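PDB 6TZ0: RNA-dependent RNA Polymerase from Bombyx mori cytoplasmic polyhedrosis virus, which transcribes and replicates the viral double-stranded RNA genome, joining ribonucleoside triphosphates into plus strands by fully conservative transcription and into complementary minus strands. Local coordinates for residues K250-S255 and A301-L306; W256-L261 and S294-L299; F234-K239 and L306-F311; D240-E245 and T339-F344. One frame throughout, in Å; residues are numbered along the deposited sequence.

Interaction 1 (K250-S255 and A301-L306); sequences KGIGRS and AKRAEL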
loop_
_atom_site.group_PDB
_atom_site.type_symbol
_atom_site.label_atom_id
_atom_site.label_comp_id
_atom_site.label_asym_id
_atom_site.label_seq_id
_atom_site.Cartn_x
_atom_site.Cartn_y
_atom_site.Cartn_z
ATOM N N LYS A 250 -6.782 -6.061 24.632
ATOM C CA LYS A 250 -6.013 -4.881 24.250
ATOM C C LYS A 250 -6.810 -3.591 24.436
ATOM O O LYS A 250 -6.224 -2.544 24.729
ATOM C CB LYS A 250 -5.539 -5.068 22.802
ATOM C CG LYS A 250 -4.645 -4.003 22.192
ATOM C CD LYS A 250 -5.408 -3.003 21.336
ATOM C CE LYS A 250 -6.097 -3.709 20.181
ATOM N NZ LYS A 250 -5.122 -4.363 19.269
ATOM N N GLY A 251 -8.131 -3.642 24.292
ATOM C CA GLY A 251 -8.932 -2.439 24.404
ATOM C C GLY A 251 -9.567 -2.227 25.760
ATOM O O GLY A 251 -9.854 -1.091 26.139
ATOM N N ILE A 252 -9.803 -3.320 26.490
ATOM C CA ILE A 252 -10.400 -3.236 27.821
ATOM C C ILE A 252 -9.443 -2.567 28.796
ATOM O O ILE A 252 -9.844 -1.719 29.601
ATOM C CB ILE A 252 -10.808 -4.642 28.296
ATOM C CG1 ILE A 252 -11.912 -5.206 27.418
ATOM C CG2 ILE A 252 -11.269 -4.637 29.733
ATOM C CD1 ILE A 252 -12.159 -6.667 27.683
ATOM N N GLY A 253 -8.162 -2.898 28.714
ATOM C CA GLY A 253 -7.159 -2.310 29.573
ATOM C C GLY A 253 -6.794 -0.874 29.286
ATOM O O GLY A 253 -5.961 -0.305 29.994
ATOM N N ARG A 254 -7.395 -0.266 28.267
ATOM C CA ARG A 254 -7.141 1.120 27.904
ATOM C C ARG A 254 -8.351 2.024 28.058
ATOM O O ARG A 254 -8.189 3.179 28.447
ATOM C CB ARG A 254 -6.656 1.198 26.453
ATOM C CG ARG A 254 -5.231 0.742 26.208
ATOM C CD ARG A 254 -4.994 0.631 24.711
ATOM N NE ARG A 254 -3.598 0.424 24.348
ATOM C CZ ARG A 254 -2.999 -0.753 24.283
ATOM N NH1 ARG A 254 -3.666 -1.855 24.577
ATOM N NH2 ARG A 254 -1.724 -0.822 23.941
ATOM N N SER A 255 -9.555 1.524 27.787
ATOM C CA SER A 255 -10.748 2.345 27.606
ATOM C C SER A 255 -11.371 2.839 28.914
ATOM O O SER A 255 -12.445 3.445 28.876
ATOM C CB SER A 255 -11.787 1.565 26.801
ATOM O OG SER A 255 -12.238 0.432 27.515
ATOM N N ALA A 301 -18.182 -4.587 33.875
ATOM C CA ALA A 301 -18.439 -6.022 33.966
ATOM C C ALA A 301 -17.458 -6.821 33.117
ATOM O O ALA A 301 -16.909 -7.833 33.576
ATOM C CB ALA A 301 -19.874 -6.324 33.546
ATOM N N LYS A 302 -17.192 -6.355 31.896
ATOM C CA LYS A 302 -16.248 -7.033 31.021
ATOM C C LYS A 302 -14.827 -6.931 31.552
ATOM O O LYS A 302 -14.034 -7.868 31.393
ATOM C CB LYS A 302 -16.354 -6.426 29.628
ATOM C CG LYS A 302 -15.711 -7.209 28.526
ATOM C CD LYS A 302 -15.876 -6.478 27.204
ATOM C CE LYS A 302 -17.098 -6.953 26.439
ATOM N NZ LYS A 302 -18.366 -6.361 26.950
ATOM N N ARG A 303 -14.504 -5.824 32.221
ATOM C CA ARG A 303 -13.189 -5.645 32.812
ATOM C C ARG A 303 -12.993 -6.567 34.000
ATOM O O ARG A 303 -11.902 -7.115 34.197
ATOM C CB ARG A 303 -13.033 -4.188 33.233
ATOM C CG ARG A 303 -11.662 -3.808 33.697
ATOM C CD ARG A 303 -11.593 -2.361 34.147
ATOM N NE ARG A 303 -11.943 -1.433 33.082
ATOM C CZ ARG A 303 -12.985 -0.614 33.132
ATOM N NH1 ARG A 303 -13.762 -0.605 34.201
ATOM N NH2 ARG A 303 -13.248 0.198 32.122
ATOM N N ALA A 304 -14.039 -6.751 34.805
ATOM C CA ALA A 304 -13.929 -7.635 35.957
ATOM C C ALA A 304 -13.862 -9.096 35.541
ATOM O O ALA A 304 -13.177 -9.887 36.196
ATOM C CB ALA A 304 -15.098 -7.413 36.911
ATOM N N GLU A 305 -14.549 -9.481 34.463
ATOM C CA GLU A 305 -14.507 -10.886 34.077
ATOM C C GLU A 305 -13.343 -11.241 33.156
ATOM O O GLU A 305 -12.986 -12.419 33.070
ATOM C CB GLU A 305 -15.823 -11.309 33.417
ATOM C CG GLU A 305 -16.115 -10.627 32.106
ATOM C CD GLU A 305 -17.452 -11.028 31.516
ATOM O OE1 GLU A 305 -18.140 -11.876 32.123
ATOM O OE2 GLU A 305 -17.822 -10.482 30.454
ATOM N N LEU A 306 -12.728 -10.271 32.484
ATOM C CA LEU A 306 -11.660 -10.575 31.536
ATOM C C LEU A 306 -10.254 -10.381 32.084
ATOM O O LEU A 306 -9.365 -11.170 31.759
ATOM C CB LEU A 306 -11.814 -9.730 30.267
ATOM C CG LEU A 306 -12.451 -10.357 29.028
ATOM C CD1 LEU A 306 -11.527 -11.415 28.499
ATOM C CD2 LEU A 306 -13.797 -10.969 29.303
#
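Beginning at Lys250, the chain turns so that Ile252 is pressed against Lys302, Arg303 and Leu306 on the last turns of helix 295-306. The Lys250 carbonyl helps shape the turn: its O accepts a hydrogen bond from Arg254 NH1 at 2.7 Å, on a lone pair and in the plane of the guanidinium. Gly251 contributes its carbonyl as well, and Ile252 then carries nearly all of the contact. With CG1 beside its own N and CG2 opposite it (chi1 -65°), the two branches separate. CD1 reaches across the chain of Lys302, 3.7 Å from Lys302 CG, and also touches Leu306, with Ile252 CD1 to Leu306 CG at 3.9 Å. The CG2 methyl of Ile252 rests against the start of the Arg303 side chain, 3.8 Å from Arg303 CA; the two side chains point in opposing directions where they meet. Arg303 bends at chi3, which sets its guanidinium edge-on near Ile252 O, too far for a bond. Ser255 closes the turn: its N and OG each bond Gly251 O at 3.1 Å, from opposite faces of that carbonyl. The loop thus links helix 242-248 to helix 257-264 and, through Ile252, packs against the end of helix 295-306. Leu307 also covers Ile252, Arg303 continues onto Asn312 and Ile315 of helix 309-320, and Arg254 forms a salt bridge with Asp483.

Interaction 2 (W256-L261 and S294-L299); sequences WYQEAL and STFISL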
loop_
_atom_site.group_PDB
_atom_site.type_symbol
_atom_site.label_atom_id
_atom_site.label_comp_id
_atom_site.label_asym_id
_atom_site.label_seq_id
_atom_site.Cartn_x
_atom_site.Cartn_y
_atom_site.Cartn_z
ATOM N N TRP A 256 -10.731 2.604 30.057
ATOM C CA TRP A 256 -11.214 3.069 31.351
ATOM C C TRP A 256 -11.006 4.562 31.569
ATOM O O TRP A 256 -11.581 5.117 32.519
ATOM C CB TRP A 256 -10.504 2.289 32.464
ATOM C CG TRP A 256 -9.015 2.410 32.363
ATOM C CD1 TRP A 256 -8.181 1.595 31.669
ATOM C CD2 TRP A 256 -8.191 3.426 32.943
ATOM N NE1 TRP A 256 -6.891 2.032 31.782
ATOM C CE2 TRP A 256 -6.871 3.160 32.558
ATOM C CE3 TRP A 256 -8.443 4.537 33.752
ATOM C CZ2 TRP A 256 -5.808 3.956 32.952
ATOM C CZ3 TRP A 256 -7.390 5.326 34.137
ATOM C CH2 TRP A 256 -6.089 5.032 33.739
ATOM N N TYR A 257 -10.179 5.218 30.743
ATOM C CA TYR A 257 -9.737 6.574 31.051
ATOM C C TYR A 257 -10.859 7.581 30.909
ATOM O O TYR A 257 -10.825 8.626 31.560
ATOM C CB TYR A 257 -8.557 6.978 30.162
ATOM C CG TYR A 257 -8.901 7.306 28.727
ATOM C CD1 TYR A 257 -9.060 6.303 27.787
ATOM C CD2 TYR A 257 -9.002 8.628 28.300
ATOM C CE1 TYR A 257 -9.353 6.599 26.477
ATOM C CE2 TYR A 257 -9.297 8.931 26.991
ATOM C CZ TYR A 257 -9.471 7.911 26.085
ATOM O OH TYR A 257 -9.761 8.207 24.776
ATOM N N GLN A 258 -11.864 7.264 30.100
ATOM C CA GLN A 258 -13.019 8.133 29.961
ATOM C C GLN A 258 -13.845 8.149 31.241
ATOM O O GLN A 258 -14.288 9.212 31.687
ATOM C CB GLN A 258 -13.840 7.669 28.764
ATOM C CG GLN A 258 -14.917 8.600 28.312
ATOM C CD GLN A 258 -15.550 8.117 27.039
ATOM O OE1 GLN A 258 -15.246 7.030 26.563
ATOM N NE2 GLN A 258 -16.404 8.931 26.459
ATOM N N GLU A 259 -14.006 6.989 31.881
ATOM C CA GLU A 259 -14.677 6.935 33.175
ATOM C C GLU A 259 -13.853 7.594 34.271
ATOM O O GLU A 259 -14.414 8.251 35.158
ATOM C CB GLU A 259 -14.978 5.486 33.543
ATOM C CG GLU A 259 -15.757 5.319 34.822
ATOM C CD GLU A 259 -16.034 3.874 35.136
ATOM O OE1 GLU A 259 -15.633 3.010 34.332
ATOM O OE2 GLU A 259 -16.641 3.598 36.189
ATOM N N ALA A 260 -12.528 7.436 34.219
ATOM C CA ALA A 260 -11.666 8.098 35.194
ATOM C C ALA A 260 -11.753 9.616 35.079
ATOM O O ALA A 260 -11.884 10.320 36.089
ATOM C CB ALA A 260 -10.224 7.634 35.016
ATOM N N LEU A 261 -11.725 10.130 33.852
ATOM C CA LEU A 261 -11.808 11.562 33.623
ATOM C C LEU A 261 -13.204 12.097 33.909
ATOM O O LEU A 261 -13.349 13.269 34.268
ATOM C CB LEU A 261 -11.391 11.860 32.186
ATOM C CG LEU A 261 -11.040 13.283 31.772
ATOM C CD1 LEU A 261 -9.769 13.737 32.466
ATOM C CD2 LEU A 261 -10.863 13.309 30.287
ATOM N N SER A 294 -23.788 5.075 30.203
ATOM C CA SER A 294 -24.416 3.766 30.108
ATOM C C SER A 294 -23.440 2.702 29.628
ATOM O O SER A 294 -23.628 1.517 29.922
ATOM C CB SER A 294 -25.624 3.836 29.179
ATOM O OG SER A 294 -25.222 4.150 27.861
ATOM N N THR A 295 -22.395 3.101 28.901
ATOM C CA THR A 295 -21.379 2.158 28.448
ATOM C C THR A 295 -20.455 1.721 29.574
ATOM O O THR A 295 -19.789 0.678 29.457
ATOM C CB THR A 295 -20.561 2.787 27.325
ATOM O OG1 THR A 295 -19.871 3.936 27.827
ATOM C CG2 THR A 295 -21.469 3.232 26.208
ATOM N N PHE A 296 -20.420 2.490 30.666
ATOM C CA PHE A 296 -19.508 2.207 31.765
ATOM C C PHE A 296 -19.870 0.909 32.472
ATOM O O PHE A 296 -18.981 0.223 32.968
ATOM C CB PHE A 296 -19.494 3.363 32.771
ATOM C CG PHE A 296 -18.874 4.640 32.252
ATOM C CD1 PHE A 296 -18.129 4.660 31.083
ATOM C CD2 PHE A 296 -19.026 5.821 32.956
ATOM C CE1 PHE A 296 -17.571 5.832 30.618
ATOM C CE2 PHE A 296 -18.464 6.994 32.498
ATOM C CZ PHE A 296 -17.742 6.998 31.323
ATOM N N ILE A 297 -21.153 0.538 32.478
ATOM C CA ILE A 297 -21.591 -0.695 33.133
ATOM C C ILE A 297 -21.038 -1.918 32.411
ATOM O O ILE A 297 -20.480 -2.835 33.035
ATOM C CB ILE A 297 -23.127 -0.729 33.203
ATOM C CG1 ILE A 297 -23.634 0.362 34.144
ATOM C CG2 ILE A 297 -23.631 -2.091 33.626
ATOM C CD1 ILE A 297 -25.116 0.568 34.087
ATOM N N SER A 298 -21.171 -1.936 31.084
ATOM C CA SER A 298 -20.649 -3.036 30.286
ATOM C C SER A 298 -19.130 -3.093 30.350
ATOM O O SER A 298 -18.554 -4.185 30.426
ATOM C CB SER A 298 -21.123 -2.894 28.843
ATOM O OG SER A 298 -20.596 -3.925 28.035
ATOM N N LEU A 299 -18.469 -1.931 30.375
ATOM C CA LEU A 299 -17.010 -1.930 30.482
ATOM C C LEU A 299 -16.530 -2.418 31.850
ATOM O O LEU A 299 -15.538 -3.148 31.926
ATOM C CB LEU A 299 -16.456 -0.543 30.164
ATOM C CG LEU A 299 -16.031 -0.273 28.714
ATOM C CD1 LEU A 299 -17.177 -0.294 27.729
ATOM C CD2 LEU A 299 -15.334 1.064 28.645
#
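Glu259 holds CG opposite its backbone N (chi1 -176°) and runs extended from there, while Phe296 swings its CG to the side of its own N, away from the carbonyl carbon; the two side chains come from opposing backbones and overlap along their lengths, one flat on the other. Glu259 CB stands over the middle of the Phe296 ring, 3.8 Å from the ring centroid and 7° off the normal, which makes it a CH-pi contact. The far tip of the ring reaches the helix backbone itself, Phe296 CZ lying 3.6 Å from Glu259 CA, over the same face, and farther out Glu259 CG lies 3.8 Å from Phe296 CD2. The carboxylate ends above the CG side of the ring, its plane only 8° from that of the ring. Gln258 adds a looser touch, its carbonyl C standing 4.1 Å from Phe296 CZ at a slant. The pair joins the beginnings of helices 257-264 and 295-306, with Leu319 of helix 309-320 also against Glu259. The Gln258 side chain is about 12 Å from that of Asp547, a magnesium-binding residue whose metal is absent here. Chemically, the methylene groups suit the pi face, whereas a negative carboxylate over it is expected to be mildly unfavourable; the salt bridge from Glu259 OE2 to Arg300 NE probably offsets that buried charge and fixes how the carboxylate is turned.

Interaction 3 (F234-K239 and L306-F311); sequences FLHCAK and LLYPEF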
loop_
_atom_site.group_PDB
_atom_site.type_symbol
_atom_site.label_atom_id
_atom_site.label_comp_id
_atom_site.label_asym_id
_atom_site.label_seq_id
_atom_site.Cartn_x
_atom_site.Cartn_y
_atom_site.Cartn_z
ATOM N N PHE A 234 2.221 -9.596 31.864
ATOM C CA PHE A 234 2.707 -10.205 30.627
ATOM C C PHE A 234 2.910 -11.709 30.784
ATOM O O PHE A 234 2.584 -12.481 29.874
ATOM C CB PHE A 234 4.007 -9.558 30.142
ATOM C CG PHE A 234 3.846 -8.160 29.616
ATOM C CD1 PHE A 234 3.002 -7.901 28.550
ATOM C CD2 PHE A 234 4.642 -7.133 30.086
ATOM C CE1 PHE A 234 2.875 -6.623 28.042
ATOM C CE2 PHE A 234 4.523 -5.852 29.578
ATOM C CZ PHE A 234 3.642 -5.601 28.552
ATOM N N LEU A 235 3.411 -12.153 31.942
ATOM C CA LEU A 235 3.534 -13.592 32.171
ATOM C C LEU A 235 2.172 -14.268 32.320
ATOM O O LEU A 235 2.002 -15.422 31.893
ATOM C CB LEU A 235 4.413 -13.839 33.391
ATOM C CG LEU A 235 5.851 -13.375 33.156
ATOM C CD1 LEU A 235 6.659 -13.432 34.423
ATOM C CD2 LEU A 235 6.506 -14.193 32.062
ATOM N N HIS A 236 1.185 -13.559 32.882
ATOM C CA HIS A 236 -0.175 -14.090 32.918
ATOM C C HIS A 236 -0.755 -14.252 31.522
ATOM O O HIS A 236 -1.485 -15.210 31.252
ATOM C CB HIS A 236 -1.085 -13.188 33.742
ATOM C CG HIS A 236 -2.519 -13.602 33.692
ATOM N ND1 HIS A 236 -3.004 -14.688 34.388
ATOM C CD2 HIS A 236 -3.566 -13.107 32.991
ATOM C CE1 HIS A 236 -4.292 -14.830 34.138
ATOM N NE2 HIS A 236 -4.658 -13.881 33.296
ATOM N N CYS A 237 -0.466 -13.311 30.625
ATOM C CA CYS A 237 -0.947 -13.460 29.258
ATOM C C CYS A 237 -0.202 -14.565 28.526
ATOM O O CYS A 237 -0.767 -15.211 27.639
ATOM C CB CYS A 237 -0.822 -12.140 28.504
ATOM S SG CYS A 237 -1.891 -10.840 29.138
ATOM N N ALA A 238 1.050 -14.809 28.897
ATOM C CA ALA A 238 1.831 -15.885 28.302
ATOM C C ALA A 238 1.557 -17.250 28.914
ATOM O O ALA A 238 2.179 -18.224 28.484
ATOM C CB ALA A 238 3.314 -15.588 28.436
ATOM N N LYS A 239 0.680 -17.324 29.920
ATOM C CA LYS A 239 0.337 -18.597 30.557
ATOM C C LYS A 239 -0.228 -19.623 29.569
ATOM O O LYS A 239 0.048 -20.820 29.689
ATOM C CB LYS A 239 -0.652 -18.332 31.690
ATOM C CG LYS A 239 -0.985 -19.514 32.548
ATOM C CD LYS A 239 -1.963 -19.119 33.633
ATOM C CE LYS A 239 -1.273 -18.274 34.682
ATOM N NZ LYS A 239 -2.165 -17.976 35.831
ATOM N N LEU A 306 -12.728 -10.271 32.484
ATOM C CA LEU A 306 -11.660 -10.575 31.536
ATOM C C LEU A 306 -10.254 -10.381 32.084
ATOM O O LEU A 306 -9.365 -11.170 31.759
ATOM C CB LEU A 306 -11.814 -9.730 30.267
ATOM C CG LEU A 306 -12.451 -10.357 29.028
ATOM C CD1 LEU A 306 -11.527 -11.415 28.499
ATOM C CD2 LEU A 306 -13.797 -10.969 29.303
ATOM N N LEU A 307 -10.002 -9.353 32.879
ATOM C CA LEU A 307 -8.617 -8.995 33.142
ATOM C C LEU A 307 -8.027 -9.754 34.324
ATOM O O LEU A 307 -8.732 -10.279 35.188
ATOM C CB LEU A 307 -8.468 -7.495 33.379
ATOM C CG LEU A 307 -8.632 -6.610 32.149
ATOM C CD1 LEU A 307 -8.484 -5.184 32.556
ATOM C CD2 LEU A 307 -7.594 -6.953 31.120
ATOM N N TYR A 308 -6.702 -9.811 34.327
ATOM C CA TYR A 308 -5.941 -10.309 35.459
ATOM C C TYR A 308 -6.148 -9.387 36.656
ATOM O O TYR A 308 -5.978 -8.170 36.525
ATOM C CB TYR A 308 -4.473 -10.379 35.046
ATOM C CG TYR A 308 -3.482 -10.839 36.078
ATOM C CD1 TYR A 308 -3.526 -12.126 36.593
ATOM C CD2 TYR A 308 -2.435 -10.017 36.459
ATOM C CE1 TYR A 308 -2.597 -12.553 37.516
ATOM C CE2 TYR A 308 -1.494 -10.435 37.370
ATOM C CZ TYR A 308 -1.580 -11.700 37.898
ATOM O OH TYR A 308 -0.637 -12.108 38.812
ATOM N N PRO A 309 -6.522 -9.921 37.827
ATOM C CA PRO A 309 -7.038 -9.058 38.904
ATOM C C PRO A 309 -6.015 -8.138 39.547
ATOM O O PRO A 309 -6.423 -7.173 40.200
ATOM C CB PRO A 309 -7.597 -10.063 39.918
ATOM C CG PRO A 309 -6.886 -11.318 39.637
ATOM C CD PRO A 309 -6.653 -11.346 38.166
ATOM N N GLU A 310 -4.715 -8.374 39.380
ATOM C CA GLU A 310 -3.741 -7.378 39.817
ATOM C C GLU A 310 -3.781 -6.149 38.916
ATOM O O GLU A 310 -3.762 -5.009 39.396
ATOM C CB GLU A 310 -2.340 -7.984 39.830
ATOM C CG GLU A 310 -1.260 -7.065 40.367
ATOM C CD GLU A 310 0.116 -7.695 40.307
ATOM O OE1 GLU A 310 0.234 -8.816 39.776
ATOM O OE2 GLU A 310 1.079 -7.072 40.792
ATOM N N PHE A 311 -3.876 -6.369 37.608
ATOM C CA PHE A 311 -3.997 -5.267 36.665
ATOM C C PHE A 311 -5.363 -4.598 36.771
ATOM O O PHE A 311 -5.472 -3.372 36.647
ATOM C CB PHE A 311 -3.723 -5.794 35.257
ATOM C CG PHE A 311 -3.783 -4.754 34.193
ATOM C CD1 PHE A 311 -2.863 -3.724 34.168
ATOM C CD2 PHE A 311 -4.715 -4.843 33.175
ATOM C CE1 PHE A 311 -2.907 -2.770 33.184
ATOM C CE2 PHE A 311 -4.755 -3.897 32.183
ATOM C CZ PHE A 311 -3.851 -2.856 32.190
#
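Two helix ends meet where His236, on the last turn of helix 224-237, lays its imidazole against Tyr308, the N-cap residue of helix 309-320. The rings form an offset stack, with centroids 4.4 Å apart and planes inclined by 25°. Tyr308 CD1 sits over the centre of the imidazole, 3.4 Å from His236 CG, so it is one edge of the phenol ring that overlaps the histidine rather than its middle. The Tyr308 methylene follows, with Tyr308 CB 3.5 Å from His236 CD2. In return His236 CB lies over the Tyr308 ring, 4.0 Å from its centroid, as a CH-pi contact. Both residues hold CG opposite the backbone N (chi1 174° for His236), which extends each ring outward from its backbone to meet the other. The second face of Tyr308 is backed by its own helix start, near Glu310 N, and the phenol is held between the histidine and that first turn. Nearby, Phe311 stacks on His233, and Glu310 makes a weak hydrogen bond to Asn232. This is an offset aromatic stack near the surface, joining the C-terminal turn of one helix to the N-cap of another, in the link that leads from helix 295-306 into helix 309-320.

Interaction 4 (D240-E245 and T339-F344); sequences DSYIDE and TNDGTF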
loop_
_atom_site.group_PDB
_atom_site.type_symbol
_atom_site.label_atom_id
_atom_site.label_comp_id
_atom_site.label_asym_id
_atom_site.label_seq_id
_atom_site.Cartn_x
_atom_site.Cartn_y
_atom_site.Cartn_z
ATOM N N ASP A 240 -1.014 -19.184 28.588
ATOM C CA ASP A 240 -1.502 -20.087 27.547
ATOM C C ASP A 240 -0.972 -19.714 26.170
ATOM O O ASP A 240 -0.313 -20.530 25.520
ATOM C CB ASP A 240 -3.037 -20.091 27.545
ATOM C CG ASP A 240 -3.637 -21.186 26.674
ATOM O OD1 ASP A 240 -2.904 -22.023 26.112
ATOM O OD2 ASP A 240 -4.875 -21.202 26.541
ATOM N N SER A 241 -1.251 -18.506 25.702
ATOM C CA SER A 241 -0.777 -18.044 24.406
ATOM C C SER A 241 -0.635 -16.540 24.513
ATOM O O SER A 241 -1.621 -15.846 24.765
ATOM C CB SER A 241 -1.737 -18.423 23.286
ATOM O OG SER A 241 -1.266 -17.948 22.040
ATOM N N TYR A 242 0.587 -16.049 24.327
ATOM C CA TYR A 242 0.919 -14.691 24.737
ATOM C C TYR A 242 0.301 -13.652 23.811
ATOM O O TYR A 242 -0.350 -12.707 24.276
ATOM C CB TYR A 242 2.439 -14.570 24.813
ATOM C CG TYR A 242 2.990 -13.230 25.202
ATOM C CD1 TYR A 242 2.656 -12.648 26.412
ATOM C CD2 TYR A 242 3.941 -12.606 24.414
ATOM C CE1 TYR A 242 3.185 -11.435 26.785
ATOM C CE2 TYR A 242 4.485 -11.400 24.782
ATOM C CZ TYR A 242 4.106 -10.822 25.971
ATOM O OH TYR A 242 4.644 -9.618 26.343
ATOM N N ILE A 243 0.442 -13.843 22.499
ATOM C CA ILE A 243 -0.028 -12.852 21.540
ATOM C C ILE A 243 -1.552 -12.848 21.465
ATOM O O ILE A 243 -2.175 -11.785 21.355
ATOM C CB ILE A 243 0.613 -13.116 20.168
ATOM C CG1 ILE A 243 2.135 -13.168 20.292
ATOM C CG2 ILE A 243 0.239 -12.047 19.197
ATOM C CD1 ILE A 243 2.759 -11.900 20.790
ATOM N N ASP A 244 -2.175 -14.025 21.560
ATOM C CA ASP A 244 -3.632 -14.117 21.509
ATOM C C ASP A 244 -4.276 -13.449 22.713
ATOM O O ASP A 244 -5.270 -12.723 22.572
ATOM C CB ASP A 244 -4.062 -15.578 21.434
ATOM C CG ASP A 244 -3.750 -16.204 20.103
ATOM O OD1 ASP A 244 -3.773 -15.485 19.089
ATOM O OD2 ASP A 244 -3.478 -17.417 20.069
ATOM N N GLU A 245 -3.710 -13.658 23.899
ATOM C CA GLU A 245 -4.267 -13.030 25.087
ATOM C C GLU A 245 -3.978 -11.538 25.120
ATOM O O GLU A 245 -4.788 -10.772 25.640
ATOM C CB GLU A 245 -3.747 -13.710 26.346
ATOM C CG GLU A 245 -4.330 -15.087 26.552
ATOM C CD GLU A 245 -5.816 -15.042 26.839
ATOM O OE1 GLU A 245 -6.267 -14.083 27.500
ATOM O OE2 GLU A 245 -6.537 -15.957 26.393
ATOM N N THR A 339 -0.012 -2.811 28.702
ATOM C CA THR A 339 -0.702 -3.677 27.753
ATOM C C THR A 339 0.034 -3.852 26.431
ATOM O O THR A 339 -0.075 -4.909 25.810
ATOM C CB THR A 339 -2.114 -3.152 27.481
ATOM O OG1 THR A 339 -2.049 -1.776 27.100
ATOM C CG2 THR A 339 -2.996 -3.301 28.702
ATOM N N ASN A 340 0.769 -2.844 25.970
ATOM C CA ASN A 340 1.538 -2.978 24.743
ATOM C C ASN A 340 2.942 -3.465 25.066
ATOM O O ASN A 340 3.519 -3.133 26.103
ATOM C CB ASN A 340 1.601 -1.652 23.979
ATOM C CG ASN A 340 2.134 -1.806 22.557
ATOM O OD1 ASN A 340 2.451 -2.905 22.108
ATOM N ND2 ASN A 340 2.234 -0.692 21.844
ATOM N N ASP A 341 3.492 -4.250 24.146
ATOM C CA ASP A 341 4.739 -4.966 24.360
ATOM C C ASP A 341 5.919 -4.350 23.628
ATOM O O ASP A 341 7.062 -4.553 24.045
ATOM C CB ASP A 341 4.579 -6.406 23.881
ATOM C CG ASP A 341 5.605 -7.341 24.454
ATOM O OD1 ASP A 341 6.368 -6.938 25.352
ATOM O OD2 ASP A 341 5.654 -8.494 23.991
ATOM N N GLY A 342 5.681 -3.634 22.537
ATOM C CA GLY A 342 6.742 -3.094 21.734
ATOM C C GLY A 342 7.159 -3.973 20.576
ATOM O O GLY A 342 7.519 -3.450 19.521
ATOM N N THR A 343 7.104 -5.293 20.736
ATOM C CA THR A 343 7.523 -6.196 19.673
ATOM C C THR A 343 6.533 -6.171 18.518
ATOM O O THR A 343 5.346 -5.892 18.695
ATOM C CB THR A 343 7.639 -7.628 20.188
ATOM O OG1 THR A 343 6.344 -8.103 20.577
ATOM C CG2 THR A 343 8.540 -7.676 21.382
ATOM N N PHE A 344 7.032 -6.470 17.324
ATOM C CA PHE A 344 6.134 -6.595 16.188
ATOM C C PHE A 344 5.549 -7.997 16.183
ATOM O O PHE A 344 6.266 -8.985 16.346
ATOM C CB PHE A 344 6.842 -6.311 14.866
ATOM C CG PHE A 344 7.195 -4.859 14.639
ATOM C CD1 PHE A 344 6.883 -3.869 15.551
ATOM C CD2 PHE A 344 7.768 -4.480 13.449
ATOM C CE1 PHE A 344 7.210 -2.549 15.309
ATOM C CE2 PHE A 344 8.093 -3.164 13.195
ATOM C CZ PHE A 344 7.812 -2.200 14.124
#
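The chain leaves helix 325-339 at Asn340 and has a positive phi at Gly342 (94°); Asp341, just before that glycine, faces Tyr242, which stands in the first turn of helix 242-248. The contact is essentially one hydrogen bond: Tyr242 OH donates to Asp341 OD2 at 2.8 Å. The phenol plane stands almost perpendicular to the carboxylate, 89° apart, and the hydroxyl arrives from above the carboxylate plane, 70° out of it. OD2 of Asp341 itself lies near the plane of the ring, at its edge, 3.2 Å from Tyr242 CE2. Tyr242 and Asp341 both extend away from their own backbones, CG opposite N in each, and this brings the two polar ends together. Asp341 is well supplied with partners in this buried place: OD2 also takes a salt bridge from Lys246 NZ, and OD1 a hydrogen bond from Thr209. The lysine probably keeps the carboxylate charged, and the several bonds fix its rotation. Each segment is also braced internally. Asn340 OD1 receives weak bonds from the backbone N of Asp341 and of Gly342, while Ser241 OG bonds Asp244 OD2 at 3.0 Å, above that carboxylate's plane. Around the pair, Phe206 and Thr209 of helix 206-218 and Phe234 and Cys237 of helix 224-237 pack against the tyrosine. Helix 242-248 is thereby tied to the loop that runs from helix 325-339 toward helix 349-356, with helix 206-218 joined at the same carboxylate.

Along the chain the first segments come in the order 3, 4, 1, 2, and their partners return as 2, 1, 3, 4. Interaction 2 is therefore nested within interaction 1, which lies inside both 3 and 4, while 3 and 4 cross. Interactions 1 and 2, centres about 10 Å apart, share helix 295-306; interactions 1 and 3, about 11 Å apart, share Leu306. Interaction 4 touches both 1 and 3, through Arg254 against Asn340 and Phe234 against Tyr242, whereas 2 and 4 lie about 24 Å apart, centre to centre. Together they connect helices 224-237, 242-248, 257-264, 295-306 and 309-320 and the loop after helix 325-339, much of it in the N-terminal part of the polymerase.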